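Local structure of apical membrane antigen AMA1 (Toxoplasma gondii ME49, 4YIV) at residues Val173-Ser185 and Pro191-Ser203. The protein takes part in host cell invasion as a microneme protein of the moving junction, the ring formed between the parasite's apical tip and the target host cell. Numbering follows the deposited sequence.
With CD (cadmium ion), chain C.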
loop_
_atom_site.group_PDB
_atom_site.type_symbol
_atom_site.label_atom_id
_atom_site.label_comp_id
_atom_site.label_asym_id
_atom_site.label_seq_id
_atom_site.Cartn_x
_atom_site.Cartn_y
_atom_site.Cartn_z
ATOM N N VAL A 173 11.717 10.425 -9.451
ATOM C CA VAL A 173 12.133 9.043 -9.705
ATOM C C VAL A 173 10.972 8.128 -9.352
ATOM O O VAL A 173 10.601 8.028 -8.197
ATOM C CB VAL A 173 13.384 8.663 -8.897
ATOM C CG1 VAL A 173 13.784 7.217 -9.141
ATOM C CG2 VAL A 173 14.537 9.549 -9.259
ATOM N N SER A 174 10.382 7.486 -10.359
ATOM C CA SER A 174 9.231 6.632 -10.148
ATOM C C SER A 174 9.677 5.190 -10.068
ATOM O O SER A 174 8.879 4.299 -9.847
ATOM C CB SER A 174 8.229 6.813 -11.276
ATOM O OG SER A 174 8.934 6.608 -12.484
ATOM N N MET A 175 10.971 4.945 -10.260
ATOM C CA MET A 175 11.496 3.585 -10.057
ATOM C C MET A 175 11.348 3.200 -8.604
ATOM O O MET A 175 11.374 4.067 -7.717
ATOM C CB MET A 175 12.974 3.481 -10.458
ATOM C CG MET A 175 13.207 3.810 -11.918
ATOM S SD MET A 175 14.909 3.456 -12.419
ATOM C CE MET A 175 15.811 4.794 -11.632
ATOM N N GLN A 176 11.177 1.904 -8.364
ATOM C CA GLN A 176 10.992 1.401 -7.000
ATOM C C GLN A 176 11.955 0.272 -6.580
ATOM O O GLN A 176 12.162 0.021 -5.376
ATOM C CB GLN A 176 9.559 0.941 -6.854
ATOM C CG GLN A 176 8.576 2.143 -6.843
ATOM C CD GLN A 176 7.223 1.756 -7.443
ATOM O OE1 GLN A 176 6.441 1.009 -6.846
ATOM N NE2 GLN A 176 6.995 2.184 -8.675
ATOM N N LEU A 177 12.539 -0.411 -7.568
ATOM C CA LEU A 177 13.451 -1.520 -7.312
ATOM C C LEU A 177 14.533 -1.550 -8.370
ATOM O O LEU A 177 14.239 -1.514 -9.556
ATOM C CB LEU A 177 12.706 -2.837 -7.325
ATOM C CG LEU A 177 13.512 -4.129 -7.108
ATOM C CD1 LEU A 177 14.032 -4.192 -5.749
ATOM C CD2 LEU A 177 12.640 -5.354 -7.330
ATOM N N MET A 178 15.785 -1.595 -7.921
ATOM C CA MET A 178 16.881 -1.952 -8.811
ATOM C C MET A 178 17.895 -2.779 -8.030
ATOM O O MET A 178 18.206 -2.464 -6.868
ATOM C CB MET A 178 17.524 -0.718 -9.412
ATOM C CG MET A 178 17.743 -0.941 -10.913
ATOM S SD MET A 178 18.865 0.192 -11.714
ATOM C CE MET A 178 18.038 1.609 -11.233
ATOM N N GLU A 179 18.366 -3.856 -8.663
ATOM C CA GLU A 179 19.306 -4.771 -8.032
ATOM C C GLU A 179 20.179 -5.445 -9.092
ATOM O O GLU A 179 19.783 -5.530 -10.255
ATOM C CB GLU A 179 18.565 -5.854 -7.214
ATOM C CG GLU A 179 17.787 -6.847 -8.064
ATOM C CD GLU A 179 17.325 -8.124 -7.275
ATOM O OE1 GLU A 179 16.644 -8.973 -7.868
ATOM O OE2 GLU A 179 17.637 -8.302 -6.076
ATOM N N GLY A 180 21.320 -5.985 -8.655
ATOM C CA GLY A 180 22.224 -6.738 -9.519
ATOM C C GLY A 180 23.453 -5.911 -9.852
ATOM O O GLY A 180 23.363 -4.753 -10.253
ATOM N N LYS A 181 24.623 -6.520 -9.737
ATOM C CA LYS A 181 25.852 -5.761 -9.924
ATOM C C LYS A 181 26.020 -5.274 -11.384
ATOM O O LYS A 181 26.805 -4.381 -11.647
ATOM C CB LYS A 181 27.064 -6.605 -9.458
ATOM C CG LYS A 181 27.336 -7.833 -10.283
ATOM C CD LYS A 181 28.620 -8.515 -9.783
ATOM C CE LYS A 181 28.686 -9.914 -10.257
ATOM N NZ LYS A 181 28.979 -9.964 -11.707
ATOM N N LYS A 182 25.272 -5.838 -12.323
ATOM C CA LYS A 182 25.273 -5.355 -13.703
ATOM C C LYS A 182 24.564 -3.988 -13.837
ATOM O O LYS A 182 24.808 -3.234 -14.778
ATOM C CB LYS A 182 24.616 -6.415 -14.577
ATOM C CG LYS A 182 24.470 -6.065 -16.017
ATOM C CD LYS A 182 24.291 -7.336 -16.830
ATOM C CE LYS A 182 23.742 -7.020 -18.189
ATOM N NZ LYS A 182 24.546 -5.940 -18.872
ATOM N N TYR A 183 23.719 -3.656 -12.863
ATOM C CA TYR A 183 22.753 -2.544 -13.005
ATOM C C TYR A 183 22.937 -1.445 -11.987
ATOM O O TYR A 183 22.596 -0.300 -12.249
ATOM C CB TYR A 183 21.320 -3.058 -12.898
ATOM C CG TYR A 183 21.025 -4.111 -13.911
ATOM C CD1 TYR A 183 21.024 -3.808 -15.272
ATOM C CD2 TYR A 183 20.774 -5.411 -13.526
ATOM C CE1 TYR A 183 20.771 -4.783 -16.222
ATOM C CE2 TYR A 183 20.523 -6.401 -14.468
ATOM C CZ TYR A 183 20.517 -6.083 -15.816
ATOM O OH TYR A 183 20.273 -7.070 -16.756
ATOM N N CYS A 184 23.440 -1.785 -10.800
ATOM C CA CYS A 184 23.518 -0.805 -9.759
ATOM C C CYS A 184 24.481 -1.223 -8.676
ATOM O O CYS A 184 24.848 -2.394 -8.581
ATOM C CB CYS A 184 22.118 -0.557 -9.161
ATOM S SG CYS A 184 21.357 -2.010 -8.405
ATOM N N SER A 185 24.876 -0.251 -7.857
ATOM C CA SER A 185 25.878 -0.463 -6.817
ATOM C C SER A 185 25.328 -0.492 -5.411
ATOM O O SER A 185 24.351 0.194 -5.070
ATOM C CB SER A 185 26.961 0.622 -6.879
ATOM O OG SER A 185 26.423 1.925 -6.731
ATOM N N PRO A 191 32.045 0.793 -8.574
ATOM C CA PRO A 191 32.171 2.256 -8.589
ATOM C C PRO A 191 31.894 2.847 -9.955
ATOM O O PRO A 191 31.696 4.048 -10.083
ATOM C CB PRO A 191 33.634 2.495 -8.188
ATOM C CG PRO A 191 34.344 1.221 -8.679
ATOM C CD PRO A 191 33.359 0.129 -8.414
ATOM N N ASP A 192 31.867 2.028 -10.982
ATOM C CA ASP A 192 31.581 2.509 -12.324
ATOM C C ASP A 192 30.126 2.852 -12.608
ATOM O O ASP A 192 29.818 3.452 -13.613
ATOM C CB ASP A 192 31.895 1.419 -13.324
ATOM C CG ASP A 192 33.350 1.142 -13.450
ATOM O OD1 ASP A 192 34.130 1.666 -12.648
ATOM O OD2 ASP A 192 33.684 0.395 -14.367
ATOM N N LEU A 193 29.227 2.405 -11.754
ATOM C CA LEU A 193 27.804 2.531 -12.042
ATOM C C LEU A 193 27.181 3.820 -11.520
ATOM O O LEU A 193 27.465 4.275 -10.404
ATOM C CB LEU A 193 27.048 1.335 -11.457
ATOM C CG LEU A 193 27.416 -0.021 -12.049
ATOM C CD1 LEU A 193 26.649 -1.123 -11.341
ATOM C CD2 LEU A 193 27.135 -0.062 -13.540
ATOM N N THR A 194 26.285 4.374 -12.335
ATOM C CA THR A 194 25.623 5.617 -12.008
ATOM C C THR A 194 24.610 5.439 -10.864
ATOM O O THR A 194 24.525 6.282 -9.963
ATOM C CB THR A 194 24.902 6.204 -13.269
ATOM O OG1 THR A 194 25.886 6.438 -14.284
ATOM C CG2 THR A 194 24.222 7.511 -12.934
ATOM N N TRP A 195 23.847 4.353 -10.907
ATOM C CA TRP A 195 22.803 4.119 -9.920
ATOM C C TRP A 195 23.262 3.243 -8.761
ATOM O O TRP A 195 23.934 2.221 -8.933
ATOM C CB TRP A 195 21.583 3.479 -10.577
ATOM C CG TRP A 195 20.758 4.480 -11.327
ATOM C CD1 TRP A 195 20.753 4.720 -12.676
ATOM C CD2 TRP A 195 19.829 5.388 -10.748
ATOM N NE1 TRP A 195 19.871 5.736 -12.968
ATOM C CE2 TRP A 195 19.296 6.167 -11.797
ATOM C CE3 TRP A 195 19.399 5.629 -9.435
ATOM C CZ2 TRP A 195 18.355 7.164 -11.574
ATOM C CZ3 TRP A 195 18.463 6.636 -9.215
ATOM C CH2 TRP A 195 17.950 7.379 -10.281
ATOM N N TYR A 196 22.834 3.668 -7.586
ATOM C CA TYR A 196 22.781 2.845 -6.388
ATOM C C TYR A 196 21.563 1.925 -6.480
ATOM O O TYR A 196 20.585 2.213 -7.179
ATOM C CB TYR A 196 22.713 3.719 -5.130
ATOM C CG TYR A 196 21.626 4.788 -5.241
ATOM C CD1 TYR A 196 20.287 4.482 -4.989
ATOM C CD2 TYR A 196 21.939 6.072 -5.668
ATOM C CE1 TYR A 196 19.293 5.453 -5.131
ATOM C CE2 TYR A 196 20.955 7.067 -5.807
ATOM C CZ TYR A 196 19.628 6.750 -5.547
ATOM O OH TYR A 196 18.669 7.748 -5.714
ATOM N N CYS A 197 21.643 0.816 -5.763
ATOM C CA CYS A 197 20.563 -0.133 -5.682
ATOM C C CYS A 197 19.546 0.396 -4.670
ATOM O O CYS A 197 19.880 1.189 -3.785
ATOM C CB CYS A 197 21.078 -1.511 -5.262
ATOM S SG CYS A 197 22.143 -2.327 -6.546
ATOM N N PHE A 198 18.315 -0.060 -4.810
ATOM C CA PHE A 198 17.253 0.356 -3.896
ATOM C C PHE A 198 16.116 -0.625 -4.024
ATOM O O PHE A 198 16.008 -1.319 -5.017
ATOM C CB PHE A 198 16.787 1.787 -4.192
ATOM C CG PHE A 198 16.458 2.045 -5.644
ATOM C CD1 PHE A 198 15.179 1.842 -6.132
ATOM C CD2 PHE A 198 17.433 2.549 -6.515
ATOM C CE1 PHE A 198 14.881 2.077 -7.474
ATOM C CE2 PHE A 198 17.136 2.814 -7.852
ATOM C CZ PHE A 198 15.856 2.573 -8.335
ATOM N N LYS A 199 15.270 -0.689 -3.006
ATOM C CA LYS A 199 14.125 -1.586 -3.032
ATOM C C LYS A 199 13.057 -1.060 -2.062
ATOM O O LYS A 199 13.381 -0.312 -1.111
ATOM C CB LYS A 199 14.522 -3.008 -2.633
ATOM C CG LYS A 199 14.942 -3.136 -1.183
ATOM C CD LYS A 199 15.353 -4.570 -0.832
ATOM C CE LYS A 199 15.943 -4.620 0.587
ATOM N NZ LYS A 199 16.635 -5.925 0.850
ATOM N N PRO A 200 11.803 -1.466 -2.285
ATOM C CA PRO A 200 10.716 -1.067 -1.383
ATOM C C PRO A 200 10.825 -1.776 -0.059
ATOM O O PRO A 200 11.271 -2.922 -0.022
ATOM C CB PRO A 200 9.448 -1.505 -2.128
ATOM C CG PRO A 200 9.906 -1.787 -3.579
ATOM C CD PRO A 200 11.304 -2.281 -3.410
ATOM N N ARG A 201 10.369 -1.110 0.985
ATOM C CA ARG A 201 10.385 -1.694 2.293
ATOM C C ARG A 201 9.289 -1.150 3.195
ATOM O O ARG A 201 8.842 -0.023 3.052
ATOM C CB ARG A 201 11.733 -1.370 2.942
ATOM C CG ARG A 201 12.218 -2.363 3.980
ATOM C CD ARG A 201 13.082 -3.438 3.341
ATOM N NE ARG A 201 13.920 -4.113 4.323
ATOM C CZ ARG A 201 13.641 -5.292 4.866
ATOM N NH1 ARG A 201 14.470 -5.817 5.755
ATOM N NH2 ARG A 201 12.545 -5.950 4.524
ATOM N N LYS A 202 8.887 -1.990 4.131
ATOM C CA LYS A 202 8.021 -1.652 5.233
ATOM C C LYS A 202 8.830 -2.108 6.463
ATOM O O LYS A 202 9.467 -3.121 6.410
ATOM C CB LYS A 202 6.649 -2.297 5.193
ATOM C CG LYS A 202 5.691 -1.659 4.217
ATOM C CD LYS A 202 4.274 -2.168 4.422
ATOM C CE LYS A 202 3.300 -1.627 3.388
ATOM N NZ LYS A 202 1.887 -1.826 3.695
ATOM N N SER A 203 8.813 -1.330 7.529
ATOM C CA SER A 203 9.531 -1.643 8.738
ATOM C C SER A 203 8.612 -1.887 9.911
ATOM O O SER A 203 7.611 -1.281 10.011
ATOM C CB SER A 203 10.476 -0.498 9.083
ATOM O OG SER A 203 10.882 -0.500 10.410
HETATM CD CD CD C . 36.100 0.147 -13.743
HETATM O O HOH W 1 23.872 2.283 -12.956
HETATM O O HOH W 2 28.365 3.217 -8.061
#
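Met175 and Met178 both bring their methyl ends over one face of the Trp195 indole. Met175 CE stands 3.6 Å from the centroid of the six-membered ring, 18° off its normal, a CH-pi contact; Met178 CE does the same, less closely, above the five-membered ring. A bend at chi3 of Met178 (-56°) turns its CE so that it also meets Phe198 CE2 at 3.7 Å, while Met178 CB lies over the Phe198 face. Val173 CG2 reaches the Trp195 rim near the ring plane, and the rings of Phe198 and Phe101 meet edge-to-face.

Covalently, Cys184 SG and Cys197 SG join at 2.0 Å with a chi3 of 94°, close to the unstrained right angle. This disulfide closes the loop between Cys184 and Cys197 in the AMA1 ectodomain, part of a PAN-clan family, and lies between two short backbone pairings. In one, Met178 and Phe198 form an antiparallel hydrogen-bonded pair, Met178 N to Phe198 O being 2.9 Å and Phe198 N donating back to Met178 O at 3.2 Å; strand 65-68 pairs with strand 198-201 as well. In the other, Ser185 N donates to Trp195 O and Ser185 O accepts from Cys197 N, each 2.9 Å.

Water extends the polar links: one molecule bridges Tyr183 O and Trp195 N, another Ser185 OG and Leu193 O.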